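Aminotransferase (Helicobacter pylori, PDB 2FNU) transfers an amino group to a UDP-linked 4-keto sugar, the second step in making the pseudaminic acid that modifies flagellin. Local coordinates at residues P184-A188 and L238-L243; D129-K133 and S281-P287. All coordinates share one frame; numbering follows the deposited sequence.

Contact 1 of 2, residues P184-A188 and L238-L243; sequences PITTA and LGLSQL
The loop that follows the cofactor lysine, Lys-183, of this fold-type I, pyridoxal-phosphate-dependent aminotransferase lies against helix 233-244, and Ile-185, Thr-186 and Thr-187 carry its side of the contact. The single hydrogen bond across it runs from the backbone N of Thr-186 to OE1 of Gln-242 (3.0 Å). The N-H reaches the amide oxygen at a C=O...N angle of 132°, from a position tilted 17° out of the carbonyl plane. A bend at chi2 (-99°) turns the glutamine amide back to the loop, while NE2 is taken up by Asp-15 and the carbonyl of Cys-10, so bonds at both ends of the amide fix its rotation. Nearer the helix backbone, CB of Ile-185 packs against CB of Gln-242 at 3.8 Å, and Ile-185 CD1 extends across the helix surface to CB of Leu-243, 4.0 Å away. The carbonyl O of Thr-186 is buried without a polar partner; CG of Leu-238 sits 3.4 Å from it. Next along the loop, the methyl CG2 of Thr-187 presses on CA of Gly-239 at 3.5 Å, a tight approach possible because this helix position has no side chain. Thr-186 OG1 accepts from N of Ala-188 (2.8 Å), forming an ST turn, and is also bonded to the carbonyl of Phe-179. Helix 13-23 packs on Leu-238, helix 32-45 touches Thr-187 and Leu-243, and Leu-28 and Ile-234 of the second subunit cover Thr-186 and Leu-238.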
loop_
_atom_site.group_PDB
_atom_site.type_symbol
_atom_site.label_atom_id
_atom_site.label_comp_id
_atom_site.label_asym_id
_atom_site.label_seq_id
_atom_site.Cartn_x
_atom_site.Cartn_y
_atom_site.Cartn_z
ATOM N N PRO B 184 -6.554 -10.374 14.124
ATOM C CA PRO B 184 -5.994 -11.017 15.324
ATOM C C PRO B 184 -4.793 -10.312 15.953
ATOM O O PRO B 184 -4.697 -10.241 17.182
ATOM C CB PRO B 184 -5.665 -12.428 14.829
ATOM C CG PRO B 184 -6.810 -12.700 13.860
ATOM C CD PRO B 184 -6.894 -11.381 13.090
ATOM N N ILE B 185 -3.879 -9.820 15.121
ATOM C CA ILE B 185 -2.889 -8.829 15.578
ATOM C C ILE B 185 -2.912 -7.732 14.539
ATOM O O ILE B 185 -3.382 -7.953 13.415
ATOM C CB ILE B 185 -1.442 -9.368 15.726
ATOM C CG1 ILE B 185 -0.876 -9.815 14.371
ATOM C CG2 ILE B 185 -1.368 -10.442 16.829
ATOM C CD1 ILE B 185 0.653 -10.100 14.393
ATOM N N THR B 186 -2.369 -6.568 14.882
ATOM C CA THR B 186 -2.449 -5.437 13.961
ATOM C C THR B 186 -1.153 -4.662 13.772
ATOM O O THR B 186 -0.307 -4.603 14.668
ATOM C CB THR B 186 -3.553 -4.444 14.384
ATOM O OG1 THR B 186 -3.759 -3.498 13.329
ATOM C CG2 THR B 186 -3.158 -3.672 15.664
ATOM N N THR B 187 -1.030 -4.079 12.585
ATOM C CA THR B 187 -0.016 -3.074 12.270
ATOM C C THR B 187 -0.725 -1.808 11.733
ATOM O O THR B 187 -0.115 -1.033 10.981
ATOM C CB THR B 187 0.988 -3.622 11.221
ATOM O OG1 THR B 187 0.301 -3.956 10.001
ATOM C CG2 THR B 187 1.664 -4.874 11.757
ATOM N N ALA B 188 -1.999 -1.629 12.130
ATOM C CA ALA B 188 -2.939 -0.591 11.645
ATOM C C ALA B 188 -3.493 -0.916 10.258
ATOM O O ALA B 188 -4.703 -1.059 10.089
ATOM C CB ALA B 188 -2.326 0.828 11.693
ATOM N N LEU B 238 5.204 -2.363 15.552
ATOM C CA LEU B 238 3.913 -2.708 16.100
ATOM C C LEU B 238 3.602 -4.189 15.882
ATOM O O LEU B 238 3.171 -4.894 16.801
ATOM C CB LEU B 238 2.849 -1.800 15.483
ATOM C CG LEU B 238 1.433 -1.945 16.001
ATOM C CD1 LEU B 238 1.407 -1.995 17.542
ATOM C CD2 LEU B 238 0.555 -0.796 15.448
ATOM N N GLY B 239 3.829 -4.669 14.665
ATOM C CA GLY B 239 3.566 -6.090 14.367
ATOM C C GLY B 239 4.361 -7.068 15.204
ATOM O O GLY B 239 3.808 -8.059 15.700
ATOM N N LEU B 240 5.661 -6.802 15.344
ATOM C CA LEU B 240 6.555 -7.637 16.155
ATOM C C LEU B 240 6.061 -7.693 17.593
ATOM O O LEU B 240 6.005 -8.768 18.199
ATOM C CB LEU B 240 7.971 -7.065 16.162
ATOM C CG LEU B 240 9.083 -7.589 15.274
ATOM C CD1 LEU B 240 10.287 -6.674 15.479
ATOM C CD2 LEU B 240 9.429 -9.023 15.633
ATOM N N SER B 241 5.692 -6.530 18.134
ATOM C CA SER B 241 5.280 -6.437 19.534
ATOM C C SER B 241 3.952 -7.149 19.756
ATOM O O SER B 241 3.769 -7.870 20.753
ATOM C CB SER B 241 5.194 -4.960 19.957
ATOM O OG SER B 241 4.879 -4.856 21.334
ATOM N N GLN B 242 3.023 -6.971 18.821
ATOM C CA GLN B 242 1.749 -7.681 18.880
ATOM C C GLN B 242 1.930 -9.201 18.726
ATOM O O GLN B 242 1.295 -9.994 19.437
ATOM C CB GLN B 242 0.836 -7.147 17.767
ATOM C CG GLN B 242 0.268 -5.756 18.070
ATOM C CD GLN B 242 -1.141 -5.841 18.600
ATOM O OE1 GLN B 242 -2.056 -6.297 17.897
ATOM N NE2 GLN B 242 -1.343 -5.424 19.863
ATOM N N LEU B 243 2.795 -9.613 17.803
ATOM C CA LEU B 243 3.006 -11.043 17.542
ATOM C C LEU B 243 3.533 -11.755 18.785
ATOM O O LEU B 243 3.167 -12.905 19.040
ATOM C CB LEU B 243 3.962 -11.257 16.356
ATOM C CG LEU B 243 4.196 -12.711 15.963
ATOM C CD1 LEU B 243 2.909 -13.398 15.505
ATOM C CD2 LEU B 243 5.230 -12.742 14.857
#

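Contact 2 of 2, residues D129-K133 and S281-P287; sequences DYAGK and SSNHLYP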
loop_
_atom_site.group_PDB
_atom_site.type_symbol
_atom_site.label_atom_id
_atom_site.label_comp_id
_atom_site.label_asym_id
_atom_site.label_seq_id
_atom_site.Cartn_x
_atom_site.Cartn_y
_atom_site.Cartn_z
ATOM N N ASP B 129 -10.167 -19.085 5.362
ATOM C CA ASP B 129 -10.437 -19.646 6.688
ATOM C C ASP B 129 -11.425 -18.699 7.352
ATOM O O ASP B 129 -11.042 -17.730 8.017
ATOM C CB ASP B 129 -9.138 -19.761 7.475
ATOM C CG ASP B 129 -8.115 -20.627 6.771
ATOM O OD1 ASP B 129 -8.498 -21.697 6.232
ATOM O OD2 ASP B 129 -6.936 -20.230 6.725
ATOM N N TYR B 130 -12.714 -18.969 7.147
ATOM C CA TYR B 130 -13.739 -18.039 7.594
ATOM C C TYR B 130 -13.783 -17.953 9.117
ATOM O O TYR B 130 -13.906 -18.974 9.803
ATOM C CB TYR B 130 -15.102 -18.472 7.048
ATOM C CG TYR B 130 -16.229 -17.581 7.514
ATOM C CD1 TYR B 130 -16.930 -17.881 8.678
ATOM C CD2 TYR B 130 -16.577 -16.448 6.800
ATOM C CE1 TYR B 130 -17.955 -17.073 9.128
ATOM C CE2 TYR B 130 -17.611 -15.619 7.234
ATOM C CZ TYR B 130 -18.282 -15.940 8.406
ATOM O OH TYR B 130 -19.319 -15.144 8.846
ATOM N N ALA B 131 -13.716 -16.707 9.621
ATOM C CA ALA B 131 -13.739 -16.403 11.058
ATOM C C ALA B 131 -12.497 -16.863 11.796
ATOM O O ALA B 131 -12.417 -16.715 13.014
ATOM C CB ALA B 131 -15.021 -16.959 11.745
ATOM N N GLY B 132 -11.527 -17.399 11.051
ATOM C CA GLY B 132 -10.357 -18.035 11.645
ATOM C C GLY B 132 -10.381 -19.543 11.628
ATOM O O GLY B 132 -9.372 -20.179 11.928
ATOM N N LYS B 133 -11.506 -20.142 11.251
ATOM C CA LYS B 133 -11.592 -21.600 11.251
ATOM C C LYS B 133 -10.911 -22.164 10.007
ATOM O O LYS B 133 -11.294 -21.848 8.878
ATOM C CB LYS B 133 -13.051 -22.052 11.295
ATOM C CG LYS B 133 -13.184 -23.571 11.346
ATOM C CD LYS B 133 -14.651 -23.990 11.344
ATOM C CE LYS B 133 -14.812 -25.448 11.716
ATOM N NZ LYS B 133 -16.280 -25.762 11.836
ATOM N N SER B 281 -8.807 -21.926 17.047
ATOM C CA SER B 281 -9.073 -20.875 16.060
ATOM C C SER B 281 -8.606 -19.537 16.598
ATOM O O SER B 281 -8.606 -19.308 17.819
ATOM C CB SER B 281 -10.579 -20.769 15.766
ATOM O OG SER B 281 -10.914 -19.560 15.066
ATOM N N SER B 282 -8.241 -18.641 15.674
ATOM C CA SER B 282 -7.878 -17.278 16.043
ATOM C C SER B 282 -9.061 -16.552 16.698
ATOM O O SER B 282 -8.879 -15.561 17.403
ATOM C CB SER B 282 -7.474 -16.520 14.781
ATOM O OG SER B 282 -8.614 -16.357 13.942
ATOM N N ASN B 283 -10.277 -17.012 16.423
ATOM C CA ASN B 283 -11.491 -16.347 16.916
ATOM C C ASN B 283 -11.569 -14.903 16.440
ATOM O O ASN B 283 -11.950 -14.012 17.195
ATOM C CB ASN B 283 -11.576 -16.376 18.453
ATOM C CG ASN B 283 -11.739 -17.780 19.000
ATOM O OD1 ASN B 283 -10.962 -18.235 19.858
ATOM N ND2 ASN B 283 -12.739 -18.480 18.503
ATOM N N HIS B 284 -11.193 -14.669 15.179
ATOM C CA HIS B 284 -11.342 -13.319 14.638
ATOM C C HIS B 284 -12.786 -12.835 14.727
ATOM O O HIS B 284 -13.031 -11.657 15.083
ATOM C CB HIS B 284 -10.818 -13.220 13.196
ATOM C CG HIS B 284 -11.132 -11.915 12.557
ATOM N ND1 HIS B 284 -10.824 -10.706 13.153
ATOM C CD2 HIS B 284 -11.764 -11.616 11.401
ATOM C CE1 HIS B 284 -11.257 -9.719 12.386
ATOM N NE2 HIS B 284 -11.834 -10.243 11.319
ATOM N N LEU B 285 -13.721 -13.724 14.367
ATOM C CA LEU B 285 -15.162 -13.434 14.477
ATOM C C LEU B 285 -15.827 -14.403 15.430
ATOM O O LEU B 285 -15.319 -15.525 15.634
ATOM C CB LEU B 285 -15.881 -13.555 13.130
ATOM C CG LEU B 285 -15.348 -12.765 11.934
ATOM C CD1 LEU B 285 -16.093 -13.114 10.625
ATOM C CD2 LEU B 285 -15.445 -11.270 12.200
ATOM N N TYR B 286 -16.972 -13.989 15.971
ATOM C CA TYR B 286 -17.859 -14.908 16.691
ATOM C C TYR B 286 -19.189 -14.905 15.928
ATOM O O TYR B 286 -20.041 -14.044 16.177
ATOM C CB TYR B 286 -18.091 -14.453 18.144
ATOM C CG TYR B 286 -18.909 -15.451 18.917
ATOM C CD1 TYR B 286 -18.287 -16.496 19.608
ATOM C CD2 TYR B 286 -20.306 -15.388 18.910
ATOM C CE1 TYR B 286 -19.043 -17.446 20.324
ATOM C CE2 TYR B 286 -21.055 -16.335 19.598
ATOM C CZ TYR B 286 -20.419 -17.349 20.299
ATOM O OH TYR B 286 -21.157 -18.289 20.991
ATOM N N PRO B 287 -19.338 -15.802 14.937
ATOM C CA PRO B 287 -20.571 -15.860 14.142
ATOM C C PRO B 287 -21.693 -16.623 14.820
ATOM O O PRO B 287 -21.462 -17.677 15.433
ATOM C CB PRO B 287 -20.154 -16.637 12.871
ATOM C CG PRO B 287 -18.640 -16.731 12.935
ATOM C CD PRO B 287 -18.309 -16.717 14.413
HETATM O O HOH W 1 -13.613 -19.439 14.396
#
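With OG of Ser-281 set opposite its own backbone N (chi1 166°), the hydroxyl comes beside the peptide of Gly-132; CG of Tyr-130, likewise extended (178°), sends its ring to Pro-287. The contact joins the turn after strand 122-128 of the large mixed sheet to the loop leading into strand 286-290 of the three-stranded antiparallel sheet, beside the active site: His-284 touches Lys-183. On the apolar side of the contact, CB of Ala-131 packs against CB of Leu-285 and, also at 3.8 Å, against CG of Pro-287. CE1 of Tyr-130 comes obliquely to the same proline CG at 3.9 Å, while the phenol OH is bonded to the carbonyl of His-315, a substrate-binding residue. Gly-132, with no side chain, lets the loops close up: Ser-282 OG lies 3.3 Å from its CA. Ser-282 OG is itself bonded to the carbonyl of His-157, in the cofactor pocket. Ser-281 OG accepts from N of Asn-283 (3.0 Å, N-H...O 166°), closing an ST turn. A water joins the two loops, hydrogen-bonded to OG of Ser-281 at 2.8 Å and donating to the carbonyl O of Ala-131 at 3.3 Å.

In the fold
From the N terminus, the chain completes strand 122-128 and enters 129-133, the first half of contact 2. It then adds strands 150-154 and 174-178 to the large mixed sheet before reaching 184-188, which pairs with helix 233-244 only 50 residues later. Contact 1 is therefore nested within the longer loop that contact 2 closes at 281-287, after helix 246-264. The inner closure ties the loop after the cofactor lysine to a helix near the subunit interface; the outer one ties the large sheet to the smaller antiparallel sheet. Their centres are about 18 Å apart, yet they touch where Pro-184 packs on Ser-282 and His-284.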